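Local coordinates for peptidase M3B, oligoendopeptidase F (Enterococcus faecium, PDB 2QR4), which probably acts as a zinc-dependent metallopeptidase of family M3 that cuts peptide bonds within short oligopeptides, at residues L364-H373 and E397-T408. Sequence-based numbering, arbitrary orientation.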
ATOM      1  N   LEU A 364      23.542  27.143 -24.283  1.00 41.53           N
ATOM      2  CA  LEU A 364      22.891  28.355 -24.768  1.00 41.10           C
ATOM      3  C   LEU A 364      21.381  28.269 -24.533  1.00 45.53           C
ATOM      4  O   LEU A 364      20.758  29.229 -24.055  1.00 34.34           O
ATOM      5  CB  LEU A 364      23.205  28.561 -26.254  1.00 40.25           C
ATOM      6  CG  LEU A 364      22.619  29.783 -26.961  1.00 36.48           C
ATOM      7  CD1 LEU A 364      22.988  31.050 -26.218  1.00 46.35           C
ATOM      8  CD2 LEU A 364      23.099  29.847 -28.405  1.00 40.78           C
ATOM      9  N   PHE A 365      20.803  27.114 -24.864  1.00 33.65           N
ATOM     10  CA  PHE A 365      19.392  26.843 -24.590  1.00 35.61           C
ATOM     11  C   PHE A 365      19.050  26.910 -23.099  1.00 39.42           C
ATOM     12  O   PHE A 365      17.984  27.408 -22.716  1.00 31.06           O
ATOM     13  CB  PHE A 365      18.990  25.487 -25.171  1.00 32.67           C
ATOM     14  CG  PHE A 365      18.710  25.533 -26.641  1.00 43.01           C
ATOM     15  CD1 PHE A 365      19.714  25.281 -27.560  1.00 38.33           C
ATOM     16  CD2 PHE A 365      17.443  25.869 -27.107  1.00 40.35           C
ATOM     17  CE1 PHE A 365      19.452  25.334 -28.916  1.00 37.93           C
ATOM     18  CE2 PHE A 365      17.181  25.933 -28.456  1.00 21.56           C
ATOM     19  CZ  PHE A 365      18.187  25.664 -29.363  1.00 33.31           C
ATOM     20  N   THR A 366      19.966  26.406 -22.275  1.00 33.93           N
ATOM     21  CA  THR A 366      19.827  26.431 -20.833  1.00 29.07           C
ATOM     22  C   THR A 366      19.804  27.867 -20.342  1.00 38.05           C
ATOM     23  O   THR A 366      18.953  28.243 -19.533  1.00 41.69           O
ATOM     24  CB  THR A 366      21.003  25.705 -20.168  1.00 36.19           C
ATOM     25  OG1 THR A 366      21.107  24.386 -20.716  1.00 44.91           O
ATOM     26  CG2 THR A 366      20.817  25.619 -18.654  1.00 29.50           C
ATOM     27  N   LEU A 367      20.747  28.665 -20.834  1.00 36.42           N
ATOM     28  CA  LEU A 367      20.851  30.060 -20.441  1.00 37.31           C
ATOM     29  C   LEU A 367      19.543  30.796 -20.737  1.00 44.32           C
ATOM     30  O   LEU A 367      18.987  31.499 -19.885  1.00 37.90           O
ATOM     31  CB  LEU A 367      22.001  30.725 -21.186  1.00 31.43           C
ATOM     32  CG  LEU A 367      22.208  32.191 -20.814  1.00 36.36           C
ATOM     33  CD1 LEU A 367      22.578  32.319 -19.327  1.00 22.13           C
ATOM     34  CD2 LEU A 367      23.255  32.838 -21.715  1.00 36.37           C
ATOM     35  N   VAL A 368      19.054  30.609 -21.953  1.00 41.66           N
ATOM     36  CA  VAL A 368      17.820  31.232 -22.399  1.00 47.05           C
ATOM     37  C   VAL A 368      16.598  30.698 -21.643  1.00 49.38           C
ATOM     38  O   VAL A 368      15.679  31.457 -21.309  1.00 42.93           O
ATOM     39  CB  VAL A 368      17.675  31.069 -23.921  1.00 43.54           C
ATOM     40  CG1 VAL A 368      16.252  30.722 -24.306  1.00 37.59           C
ATOM     41  CG2 VAL A 368      18.174  32.325 -24.616  1.00 42.58           C
ATOM     42  N   HIS A 369      16.615  29.397 -21.359  1.00 42.23           N
ATOM     43  CA  HIS A 369      15.601  28.737 -20.533  1.00 48.35           C
ATOM     44  C   HIS A 369      15.537  29.333 -19.118  1.00 48.89           C
ATOM     45  O   HIS A 369      14.453  29.549 -18.574  1.00 45.23           O
ATOM     46  CB  HIS A 369      15.903  27.230 -20.474  1.00 55.55           C
ATOM     47  CG  HIS A 369      14.839  26.404 -19.815  1.00 59.61           C
ATOM     48  ND1 HIS A 369      14.866  26.088 -18.472  1.00 60.94           N
ATOM     49  CD2 HIS A 369      13.737  25.801 -20.321  1.00 61.23           C
ATOM     50  CE1 HIS A 369      13.816  25.341 -18.177  1.00 59.23           C
ATOM     51  NE2 HIS A 369      13.115  25.154 -19.280  1.00 63.51           N
ATOM     52  N   GLU A 370      16.697  29.611 -18.532  1.00 48.17           N
ATOM     53  CA  GLU A 370      16.756  30.149 -17.172  1.00 52.79           C
ATOM     54  C   GLU A 370      16.365  31.616 -17.074  1.00 53.00           C
ATOM     55  O   GLU A 370      15.694  32.022 -16.125  1.00 50.58           O
ATOM     56  CB  GLU A 370      18.135  29.929 -16.556  1.00 55.12           C
ATOM     57  CG  GLU A 370      18.255  28.620 -15.799  1.00 61.41           C
ATOM     58  CD  GLU A 370      19.691  28.155 -15.678  1.00 69.27           C
ATOM     59  OE1 GLU A 370      20.352  27.994 -16.726  1.00 71.11           O
ATOM     60  OE2 GLU A 370      20.156  27.946 -14.536  1.00 73.92           O
HETATM   61  N   MSE A 371      16.788  32.411 -18.048  1.00 57.89           N
HETATM   62  CA  MSE A 371      16.383  33.809 -18.106  1.00 69.08           C
HETATM   63  C   MSE A 371      14.866  33.904 -18.061  1.00 52.02           C
HETATM   64  O   MSE A 371      14.307  34.776 -17.404  1.00 46.17           O
HETATM   65  CB  MSE A 371      16.906  34.471 -19.377  1.00 76.97           C
HETATM   66  CG  MSE A 371      18.401  34.304 -19.583  1.00 96.77           C
HETATM   67 SE   MSE A 371      19.061  35.170 -21.202  1.00106.46          SE
HETATM   68  CE  MSE A 371      19.062  37.024 -20.564  1.00108.94           C
ATOM     69  N   GLY A 372      14.206  32.988 -18.761  1.00 53.95           N
ATOM     70  CA  GLY A 372      12.753  32.951 -18.807  1.00 43.45           C
ATOM     71  C   GLY A 372      12.127  32.737 -17.447  1.00 40.35           C
ATOM     72  O   GLY A 372      11.195  33.444 -17.074  1.00 46.41           O
ATOM     73  N   HIS A 373      12.635  31.754 -16.709  1.00 40.85           N
ATOM     74  CA  HIS A 373      12.156  31.478 -15.361  1.00 46.29           C
ATOM     75  C   HIS A 373      12.507  32.650 -14.449  1.00 46.55           C
ATOM     76  O   HIS A 373      11.752  33.000 -13.534  1.00 40.10           O
ATOM     77  CB  HIS A 373      12.763  30.172 -14.830  1.00 54.85           C
ATOM     78  CG  HIS A 373      13.241  30.255 -13.412  1.00 61.89           C
ATOM     79  ND1 HIS A 373      14.542  30.570 -13.083  1.00 64.53           N
ATOM     80  CD2 HIS A 373      12.591  30.070 -12.238  1.00 63.45           C
ATOM     81  CE1 HIS A 373      14.675  30.575 -11.769  1.00 64.60           C
ATOM     82  NE2 HIS A 373      13.504  30.275 -11.233  1.00 67.23           N
ATOM     83  N   GLU A 397       6.802  27.191 -16.343  1.00 45.52           N
ATOM     84  CA  GLU A 397       7.511  26.415 -17.352  1.00 50.82           C
ATOM     85  C   GLU A 397       7.293  26.989 -18.747  1.00 51.86           C
ATOM     86  O   GLU A 397       8.140  26.857 -19.627  1.00 50.28           O
ATOM     87  CB  GLU A 397       7.035  24.963 -17.320  1.00 62.27           C
ATOM     88  CG  GLU A 397       8.045  23.973 -17.863  1.00 72.17           C
ATOM     89  CD  GLU A 397       9.332  23.960 -17.058  1.00 77.67           C
ATOM     90  OE1 GLU A 397       9.357  24.550 -15.957  1.00 79.12           O
ATOM     91  OE2 GLU A 397      10.319  23.359 -17.525  1.00 81.30           O
ATOM     92  N   ILE A 398       6.144  27.622 -18.940  1.00 53.83           N
ATOM     93  CA  ILE A 398       5.806  28.249 -20.207  1.00 51.96           C
ATOM     94  C   ILE A 398       6.759  29.387 -20.534  1.00 44.17           C
ATOM     95  O   ILE A 398       7.170  29.539 -21.684  1.00 49.41           O
ATOM     96  CB  ILE A 398       4.362  28.783 -20.203  1.00 54.12           C
ATOM     97  CG1 ILE A 398       3.380  27.639 -20.425  1.00 56.54           C
ATOM     98  CG2 ILE A 398       4.173  29.828 -21.282  1.00 40.90           C
ATOM     99  CD1 ILE A 398       1.973  27.970 -19.994  1.00 56.97           C
ATOM    100  N   ALA A 399       7.116  30.180 -19.528  1.00 44.00           N
ATOM    101  CA  ALA A 399       7.974  31.348 -19.747  1.00 54.29           C
ATOM    102  C   ALA A 399       9.375  30.921 -20.152  1.00 52.72           C
ATOM    103  O   ALA A 399      10.113  31.682 -20.770  1.00 60.17           O
ATOM    104  CB  ALA A 399       8.026  32.220 -18.508  1.00 50.16           C
ATOM    105  N   SER A 400       9.718  29.691 -19.799  1.00 48.70           N
ATOM    106  CA  SER A 400      11.007  29.112 -20.107  1.00 55.78           C
ATOM    107  C   SER A 400      11.010  28.519 -21.506  1.00 44.97           C
ATOM    108  O   SER A 400      11.890  28.817 -22.316  1.00 49.06           O
ATOM    109  CB  SER A 400      11.336  28.020 -19.084  1.00 60.79           C
ATOM    110  OG  SER A 400      11.748  28.602 -17.858  1.00 71.39           O
ATOM    111  N   THR A 401      10.025  27.672 -21.776  1.00 40.10           N
ATOM    112  CA  THR A 401       9.896  27.010 -23.068  1.00 40.33           C
ATOM    113  C   THR A 401       9.679  28.036 -24.179  1.00 46.21           C
ATOM    114  O   THR A 401      10.201  27.877 -25.275  1.00 49.26           O
ATOM    115  CB  THR A 401       8.742  26.001 -23.038  1.00 47.23           C
ATOM    116  OG1 THR A 401       8.860  25.202 -21.858  1.00 59.24           O
ATOM    117  CG2 THR A 401       8.746  25.082 -24.266  1.00 34.04           C
ATOM    118  N   THR A 402       8.929  29.096 -23.887  1.00 37.12           N
ATOM    119  CA  THR A 402       8.655  30.115 -24.882  1.00 38.45           C
ATOM    120  C   THR A 402       9.974  30.717 -25.322  1.00 46.08           C
ATOM    121  O   THR A 402      10.207  30.918 -26.516  1.00 47.94           O
ATOM    122  CB  THR A 402       7.738  31.223 -24.329  1.00 37.46           C
ATOM    123  OG1 THR A 402       6.527  30.643 -23.847  1.00 44.85           O
ATOM    124  CG2 THR A 402       7.388  32.238 -25.406  1.00 40.76           C
ATOM    125  N   ASN A 403      10.837  31.005 -24.351  1.00 45.28           N
ATOM    126  CA  ASN A 403      12.160  31.562 -24.628  1.00 41.79           C
ATOM    127  C   ASN A 403      13.014  30.639 -25.508  1.00 43.80           C
ATOM    128  O   ASN A 403      13.631  31.084 -26.467  1.00 47.51           O
ATOM    129  CB  ASN A 403      12.877  31.896 -23.317  1.00 45.17           C
ATOM    130  CG  ASN A 403      12.425  33.231 -22.725  1.00 53.34           C
ATOM    131  OD1 ASN A 403      11.553  33.905 -23.268  1.00 54.73           O
ATOM    132  ND2 ASN A 403      13.036  33.622 -21.616  1.00 52.86           N
ATOM    133  N   GLU A 404      13.024  29.350 -25.185  1.00 40.44           N
ATOM    134  CA  GLU A 404      13.718  28.353 -25.989  1.00 54.26           C
ATOM    135  C   GLU A 404      13.178  28.343 -27.422  1.00 51.40           C
ATOM    136  O   GLU A 404      13.944  28.283 -28.402  1.00 48.09           O
ATOM    137  CB  GLU A 404      13.563  26.965 -25.364  1.00 45.91           C
ATOM    138  CG  GLU A 404      14.668  26.573 -24.384  1.00 69.02           C
ATOM    139  CD  GLU A 404      14.638  25.076 -24.034  1.00 76.61           C
ATOM    140  OE1 GLU A 404      13.530  24.530 -23.825  1.00 83.64           O
ATOM    141  OE2 GLU A 404      15.721  24.445 -23.971  1.00 75.74           O
ATOM    142  N   ASN A 405      11.855  28.410 -27.536  1.00 42.40           N
ATOM    143  CA  ASN A 405      11.201  28.504 -28.840  1.00 43.75           C
ATOM    144  C   ASN A 405      11.713  29.684 -29.639  1.00 43.75           C
ATOM    145  O   ASN A 405      11.964  29.569 -30.839  1.00 42.85           O
ATOM    146  CB  ASN A 405       9.679  28.576 -28.689  1.00 35.99           C
ATOM    147  CG  ASN A 405       9.065  27.214 -28.367  1.00 46.85           C
ATOM    148  OD1 ASN A 405       9.665  26.181 -28.648  1.00 54.73           O
ATOM    149  ND2 ASN A 405       7.874  27.211 -27.771  1.00 45.65           N
ATOM    150  N   ILE A 406      11.889  30.812 -28.956  1.00 38.67           N
ATOM    151  CA  ILE A 406      12.312  32.029 -29.609  1.00 37.46           C
ATOM    152  C   ILE A 406      13.778  31.937 -30.023  1.00 42.21           C
ATOM    153  O   ILE A 406      14.156  32.434 -31.083  1.00 48.76           O
ATOM    154  CB  ILE A 406      12.030  33.254 -28.724  1.00 44.37           C
ATOM    155  CG1 ILE A 406      10.519  33.484 -28.630  1.00 40.81           C
ATOM    156  CG2 ILE A 406      12.701  34.502 -29.281  1.00 28.91           C
ATOM    157  CD1 ILE A 406      10.134  34.608 -27.671  1.00 36.82           C
ATOM    158  N   LEU A 407      14.596  31.269 -29.215  1.00 46.75           N
ATOM    159  CA  LEU A 407      16.002  31.047 -29.588  1.00 47.21           C
ATOM    160  C   LEU A 407      16.147  30.051 -30.741  1.00 44.67           C
ATOM    161  O   LEU A 407      16.971  30.247 -31.635  1.00 43.43           O
ATOM    162  CB  LEU A 407      16.826  30.562 -28.397  1.00 47.86           C
ATOM    163  CG  LEU A 407      18.152  29.917 -28.809  1.00 40.69           C
ATOM    164  CD1 LEU A 407      19.182  30.982 -29.185  1.00 37.76           C
ATOM    165  CD2 LEU A 407      18.676  29.010 -27.719  1.00 38.34           C
ATOM    166  N   THR A 408      15.353  28.983 -30.719  1.00 35.81           N
ATOM    167  CA  THR A 408      15.345  28.040 -31.837  1.00 37.61           C
ATOM    168  C   THR A 408      15.020  28.728 -33.158  1.00 40.66           C
ATOM    169  O   THR A 408      15.738  28.574 -34.143  1.00 45.66           O
ATOM    170  CB  THR A 408      14.332  26.929 -31.634  1.00 36.88           C
ATOM    171  OG1 THR A 408      14.690  26.170 -30.472  1.00 41.58           O
ATOM    172  CG2 THR A 408      14.295  26.024 -32.866  1.00 32.72           C
TER
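Leu407 pushes its CD2 methyl squarely onto one face of the Phe365 ring, 3.4 Å from the ring centroid, a CH-pi contact centred over the face. Its CG stands anti to the backbone N, which sends the branch across to the other helix, where CD2 also lies 4.1 Å from Leu364 CG. At the ring's edge, close to its plane, Thr408 OG1 comes within 3.2 Å of Phe365 CE2; that hydroxyl is itself bonded to the carbonyl of Glu404, one turn back. Further along, Val368 points into the interface and sets CG1 3.4 Å from Asn403 O, with the Leu407 CB beside it. Helix 302-308 backs this apolar end through Ala308, which touches Leu407.

The two helices run roughly antiparallel, their axes 7.2 Å apart at closest approach and 141° between directions. With no side chain at Gly372 to hold the backbones apart, Gly372 CA comes within 3.5 Å of Ala399 O, a CA-H...O contact, opposite Ser400. Gly372 belongs to the sequence His369-Glu370-Met371-Gly372-His373, the HExxH signature of zinc peptidases. In family M3 its two histidines and a glutamate from a following helix bind the metal; Glu397 probably fills that last role here.

Asn403 gives Val368 O only a weak hydrogen bond from ND2, whose stronger partner is Tyr316. Ser400 grips the signature helix more firmly, donating from OG to His369 O at 3.0 Å, with the hydroxyl oxygen tilted 22° out of the carbonyl plane. The same serine lays CB over one face of the His369 imidazole, offset toward the rim. Glu397 OE2 approaches that ring at its edge, 3.8 Å from His369 NE2, with the carboxylate turned 64° to the imidazole, while the extended Glu404 chain brings its own carboxylate between Phe365 and His369, OE2 near Phe365 CB and OE1 near His369 CD2, oblique to both rings.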